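Local coordinates for protein beta subunit of photoactivated adenylyl cyclase (Beggiatoa sp. PS, PDB 5M2A) that probably makes cyclic AMP from ATP under blue light, pairing a flavin-binding BLUF photoreceptor domain with an adenylyl cyclase catalytic domain, at residues 160-172 against 338-350. Sequence-based numbering, arbitrary orientation. Where two conformers were deposited one is given.
Sequences DILAFSTLTEKLP and TLQITQLIRQTLE. With MG (magnesium ion), chain G.
In the cyclase domain, the C-terminal helix 338-349 lies alongside the short helix 164-170, which follows the metal-binding end of strand 150-161; the two run parallel, their axes 9.8 Å apart. Ile161 gives its backbone O to the magnesium ion, and the type II turn from Ile161 to Phe164 then carries Leu162 and Ala163 against helix 338-349. Leu162 spreads its methyls, CD1 on Thr338 and CD2 on Ile341 CG2 (3.9 Å), while the CB of Ala163 touches Ile345 CD1. Further along, Leu167 CD2 is shared between Ile345 CG2 and Leu349 CD1, and Leu349 sends its other methyl, CD2, to Leu171 CD2 (3.7 Å).

A salt-bridge network of Glu169, Lys170, Arg346 and Glu350 flanks this apolar seam. With CG anti to the backbone N (chi1 173°) and a bend at chi3, Arg346 folds its guanidinium over Thr166 CG2, which covers one face, and points NH2 in plane at Glu169 OE1 (2.9 Å, 167° at the hydrogen). A leucine in place of Arg346 would probably leave the Glu169 carboxylate without its cationic mate. Lys170 lays CB against Leu349 CB, and its NZ reaches Glu350 OE2 (2.6 Å) from above the carboxylate plane, though Glu350 is poorly ordered. One water bridges the helices, 2.8 Å from Thr166 OG1 and donating to Thr342 O.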
loop_
_atom_site.group_PDB
_atom_site.type_symbol
_atom_site.label_atom_id
_atom_site.label_comp_id
_atom_site.label_asym_id
_atom_site.label_seq_id
_atom_site.Cartn_x
_atom_site.Cartn_y
_atom_site.Cartn_z
ATOM N N ASP A 160 7.349 -14.462 -8.634
ATOM C CA ASP A 160 7.638 -14.850 -7.257
ATOM C C ASP A 160 8.840 -15.781 -7.236
ATOM O O ASP A 160 9.401 -16.136 -8.276
ATOM C CB ASP A 160 6.410 -15.469 -6.573
ATOM C CG ASP A 160 6.135 -16.890 -6.992
ATOM O OD1 ASP A 160 6.727 -17.369 -7.974
ATOM O OD2 ASP A 160 5.306 -17.533 -6.316
ATOM N N ILE A 161 9.215 -16.187 -6.035
ATOM C CA ILE A 161 10.501 -16.829 -5.791
ATOM C C ILE A 161 10.342 -18.340 -5.841
ATOM O O ILE A 161 9.477 -18.905 -5.159
ATOM C CB ILE A 161 11.063 -16.389 -4.432
ATOM C CG1 ILE A 161 11.329 -14.881 -4.455
ATOM C CG2 ILE A 161 12.302 -17.180 -4.099
ATOM C CD1 ILE A 161 11.852 -14.325 -3.126
ATOM N N LEU A 162 11.201 -19.000 -6.622
ATOM C CA LEU A 162 11.167 -20.454 -6.728
ATOM C C LEU A 162 11.556 -21.101 -5.407
ATOM O O LEU A 162 12.519 -20.683 -4.757
ATOM C CB LEU A 162 12.127 -20.928 -7.826
ATOM C CG LEU A 162 12.157 -22.437 -8.062
ATOM C CD1 LEU A 162 10.840 -22.885 -8.684
ATOM C CD2 LEU A 162 13.339 -22.825 -8.936
ATOM N N ALA A 163 10.808 -22.143 -5.022
ATOM C CA ALA A 163 11.068 -22.901 -3.795
ATOM C C ALA A 163 11.089 -22.002 -2.561
ATOM O O ALA A 163 11.851 -22.236 -1.619
ATOM C CB ALA A 163 12.372 -23.695 -3.892
ATOM N N PHE A 164 10.264 -20.957 -2.552
ATOM C CA PHE A 164 10.302 -20.034 -1.421
ATOM C C PHE A 164 9.938 -20.728 -0.112
ATOM O O PHE A 164 10.452 -20.352 0.950
ATOM C CB PHE A 164 9.379 -18.847 -1.687
ATOM C CG PHE A 164 9.513 -17.747 -0.672
ATOM C CD1 PHE A 164 10.705 -17.060 -0.545
ATOM C CD2 PHE A 164 8.448 -17.412 0.152
ATOM C CE1 PHE A 164 10.849 -16.041 0.387
ATOM C CE2 PHE A 164 8.579 -16.394 1.087
ATOM C CZ PHE A 164 9.780 -15.707 1.205
ATOM N N SER A 165 9.071 -21.745 -0.162
ATOM C CA SER A 165 8.746 -22.481 1.056
ATOM C C SER A 165 9.979 -23.150 1.641
ATOM O O SER A 165 10.129 -23.220 2.865
ATOM C CB SER A 165 7.658 -23.524 0.786
ATOM O OG SER A 165 6.418 -22.888 0.542
ATOM N N THR A 166 10.878 -23.641 0.790
ATOM C CA THR A 166 12.095 -24.264 1.305
ATOM C C THR A 166 13.023 -23.218 1.910
ATOM O O THR A 166 13.633 -23.447 2.963
ATOM C CB THR A 166 12.804 -25.024 0.186
ATOM O OG1 THR A 166 11.886 -25.942 -0.430
ATOM C CG2 THR A 166 13.991 -25.789 0.735
ATOM N N LEU A 167 13.146 -22.066 1.250
ATOM C CA LEU A 167 13.986 -20.994 1.772
ATOM C C LEU A 167 13.494 -20.515 3.133
ATOM O O LEU A 167 14.296 -20.322 4.056
ATOM C CB LEU A 167 14.022 -19.836 0.776
ATOM C CG LEU A 167 14.606 -20.222 -0.584
ATOM C CD1 LEU A 167 14.363 -19.124 -1.598
ATOM C CD2 LEU A 167 16.095 -20.531 -0.479
ATOM N N THR A 168 12.179 -20.322 3.281
ATOM C CA THR A 168 11.651 -19.874 4.569
ATOM C C THR A 168 11.766 -20.955 5.629
ATOM O O THR A 168 11.910 -20.643 6.817
ATOM C CB THR A 168 10.191 -19.434 4.440
ATOM O OG1 THR A 168 9.405 -20.496 3.885
ATOM C CG2 THR A 168 10.093 -18.213 3.563
ATOM N N GLU A 169 11.709 -22.224 5.227
ATOM C CA GLU A 169 11.840 -23.307 6.194
ATOM C C GLU A 169 13.264 -23.448 6.714
ATOM O O GLU A 169 13.460 -23.791 7.884
ATOM C CB GLU A 169 11.384 -24.630 5.575
ATOM C CG GLU A 169 11.468 -25.809 6.536
ATOM C CD GLU A 169 11.056 -27.124 5.906
ATOM O OE1 GLU A 169 11.138 -27.250 4.666
ATOM O OE2 GLU A 169 10.644 -28.036 6.653
ATOM N N LYS A 170 14.265 -23.194 5.874
ATOM C CA LYS A 170 15.648 -23.470 6.236
ATOM C C LYS A 170 16.461 -22.232 6.603
ATOM O O LYS A 170 17.514 -22.374 7.233
ATOM C CB LYS A 170 16.351 -24.204 5.085
ATOM C CG LYS A 170 15.734 -25.558 4.731
ATOM C CD LYS A 170 15.398 -26.348 5.983
ATOM C CE LYS A 170 15.170 -27.820 5.685
ATOM N NZ LYS A 170 16.430 -28.615 5.793
ATOM N N LEU A 171 16.017 -21.034 6.231
ATOM C CA LEU A 171 16.879 -19.890 6.501
ATOM C C LEU A 171 16.409 -19.127 7.735
ATOM O O LEU A 171 15.216 -19.116 8.042
ATOM C CB LEU A 171 16.884 -18.937 5.304
ATOM C CG LEU A 171 17.618 -19.425 4.058
ATOM C CD1 LEU A 171 17.369 -18.441 2.934
ATOM C CD2 LEU A 171 19.106 -19.570 4.357
ATOM N N PRO A 172 17.311 -18.493 8.481
ATOM C CA PRO A 172 16.871 -17.609 9.566
ATOM C C PRO A 172 16.130 -16.406 9.004
ATOM O O PRO A 172 16.366 -15.970 7.878
ATOM C CB PRO A 172 18.173 -17.189 10.253
ATOM C CG PRO A 172 19.254 -17.456 9.242
ATOM C CD PRO A 172 18.779 -18.624 8.427
ATOM N N THR A 338 13.919 -27.821 -13.327
ATOM C CA THR A 338 13.338 -27.172 -12.152
ATOM C C THR A 338 13.323 -28.096 -10.939
ATOM O O THR A 338 13.665 -27.675 -9.828
ATOM C CB THR A 338 11.930 -26.667 -12.462
ATOM O OG1 THR A 338 11.988 -25.763 -13.570
ATOM C CG2 THR A 338 11.358 -25.907 -11.269
ATOM N N LEU A 339 12.932 -29.360 -11.126
ATOM C CA LEU A 339 12.958 -30.294 -10.006
ATOM C C LEU A 339 14.367 -30.445 -9.448
ATOM O O LEU A 339 14.561 -30.462 -8.228
ATOM C CB LEU A 339 12.405 -31.652 -10.431
ATOM C CG LEU A 339 12.246 -32.643 -9.282
ATOM C CD1 LEU A 339 11.237 -32.110 -8.276
ATOM C CD2 LEU A 339 11.824 -34.009 -9.805
ATOM N N GLN A 340 15.368 -30.565 -10.318
ATOM C CA GLN A 340 16.732 -30.696 -9.815
ATOM C C GLN A 340 17.160 -29.453 -9.048
ATOM O O GLN A 340 17.927 -29.551 -8.087
ATOM C CB GLN A 340 17.702 -30.978 -10.961
ATOM C CG GLN A 340 17.558 -32.364 -11.555
ATOM C CD GLN A 340 18.696 -32.712 -12.496
ATOM O OE1 GLN A 340 19.355 -31.829 -13.048
ATOM N NE2 GLN A 340 18.938 -34.006 -12.674
ATOM N N ILE A 341 16.652 -28.284 -9.434
ATOM C CA ILE A 341 17.057 -27.059 -8.757
ATOM C C ILE A 341 16.408 -26.945 -7.385
ATOM O O ILE A 341 17.064 -26.548 -6.414
ATOM C CB ILE A 341 16.749 -25.842 -9.648
ATOM C CG1 ILE A 341 17.723 -25.821 -10.827
ATOM C CG2 ILE A 341 16.850 -24.555 -8.855
ATOM C CD1 ILE A 341 19.177 -25.702 -10.428
ATOM N N THR A 342 15.121 -27.291 -7.262
ATOM C CA THR A 342 14.481 -27.253 -5.951
ATOM C C THR A 342 15.115 -28.257 -4.995
ATOM O O THR A 342 15.183 -28.004 -3.788
ATOM C CB THR A 342 12.979 -27.514 -6.079
ATOM O OG1 THR A 342 12.764 -28.808 -6.654
ATOM C CG2 THR A 342 12.325 -26.459 -6.961
ATOM N N GLN A 343 15.588 -29.396 -5.521
ATOM C CA GLN A 343 16.315 -30.365 -4.700
ATOM C C GLN A 343 17.683 -29.830 -4.292
ATOM O O GLN A 343 18.149 -30.079 -3.172
ATOM C CB GLN A 343 16.505 -31.679 -5.461
ATOM C CG GLN A 343 15.251 -32.429 -5.859
ATOM C CD GLN A 343 15.583 -33.634 -6.733
ATOM O OE1 GLN A 343 16.746 -34.025 -6.850
ATOM N NE2 GLN A 343 14.566 -34.218 -7.355
ATOM N N LEU A 344 18.367 -29.154 -5.217
ATOM C CA LEU A 344 19.647 -28.530 -4.909
ATOM C C LEU A 344 19.488 -27.455 -3.840
ATOM O O LEU A 344 20.328 -27.325 -2.946
ATOM C CB LEU A 344 20.249 -27.928 -6.177
ATOM C CG LEU A 344 21.513 -27.087 -5.993
ATOM C CD1 LEU A 344 22.717 -28.001 -5.784
ATOM C CD2 LEU A 344 21.723 -26.166 -7.174
ATOM N N ILE A 345 18.417 -26.669 -3.920
ATOM C CA ILE A 345 18.175 -25.640 -2.912
ATOM C C ILE A 345 18.031 -26.272 -1.531
ATOM O O ILE A 345 18.708 -25.878 -0.572
ATOM C CB ILE A 345 16.949 -24.798 -3.311
ATOM C CG1 ILE A 345 17.297 -24.004 -4.572
ATOM C CG2 ILE A 345 16.509 -23.900 -2.172
ATOM C CD1 ILE A 345 16.146 -23.191 -5.171
ATOM N N ARG A 346 17.202 -27.310 -1.422
ATOM C CA ARG A 346 17.038 -27.984 -0.141
ATOM C C ARG A 346 18.350 -28.610 0.329
ATOM O O ARG A 346 18.722 -28.487 1.500
ATOM C CB ARG A 346 15.935 -29.038 -0.237
ATOM C CG ARG A 346 15.803 -29.901 1.008
ATOM C CD ARG A 346 14.495 -30.672 1.010
ATOM N NE ARG A 346 13.346 -29.772 1.049
ATOM C CZ ARG A 346 12.851 -29.241 2.162
ATOM N NH1 ARG A 346 13.405 -29.519 3.333
ATOM N NH2 ARG A 346 11.804 -28.430 2.102
ATOM N N GLN A 347 19.077 -29.268 -0.575
ATOM C CA GLN A 347 20.321 -29.919 -0.180
ATOM C C GLN A 347 21.399 -28.896 0.174
ATOM O O GLN A 347 22.208 -29.128 1.080
ATOM C CB GLN A 347 20.797 -30.860 -1.287
ATOM C CG GLN A 347 19.956 -32.121 -1.402
ATOM C CD GLN A 347 20.476 -33.084 -2.454
ATOM O OE1 GLN A 347 20.915 -32.674 -3.528
ATOM N NE2 GLN A 347 20.429 -34.374 -2.147
ATOM N N THR A 348 21.436 -27.764 -0.533
ATOM C CA THR A 348 22.378 -26.707 -0.172
ATOM C C THR A 348 22.109 -26.198 1.241
ATOM O O THR A 348 23.043 -25.933 2.009
ATOM C CB THR A 348 22.295 -25.557 -1.179
ATOM O OG1 THR A 348 22.683 -26.028 -2.476
ATOM C CG2 THR A 348 23.213 -24.413 -0.771
ATOM N N LEU A 349 20.833 -26.071 1.604
ATOM C CA LEU A 349 20.448 -25.560 2.913
ATOM C C LEU A 349 20.431 -26.630 3.995
ATOM O O LEU A 349 20.252 -26.290 5.168
ATOM C CB LEU A 349 19.071 -24.900 2.830
ATOM C CG LEU A 349 18.990 -23.664 1.931
ATOM C CD1 LEU A 349 17.560 -23.161 1.842
ATOM C CD2 LEU A 349 19.914 -22.584 2.458
ATOM N N GLU A 350 20.599 -27.902 3.633
ATOM C CA GLU A 350 20.726 -28.961 4.625
ATOM C C GLU A 350 22.076 -28.864 5.328
ATOM O O GLU A 350 23.125 -28.821 4.679
ATOM C CB GLU A 350 20.584 -30.338 3.969
ATOM C CG GLU A 350 19.178 -30.717 3.543
ATOM C CD GLU A 350 18.235 -30.906 4.714
ATOM O OE1 GLU A 350 18.714 -31.167 5.840
ATOM O OE2 GLU A 350 17.006 -30.791 4.511
HETATM MG MG MG G . 7.127 -18.633 -4.250
HETATM O O HOH W 1 12.846 -27.848 -2.181
HETATM O O HOH W 2 7.085 -20.759 -4.479
#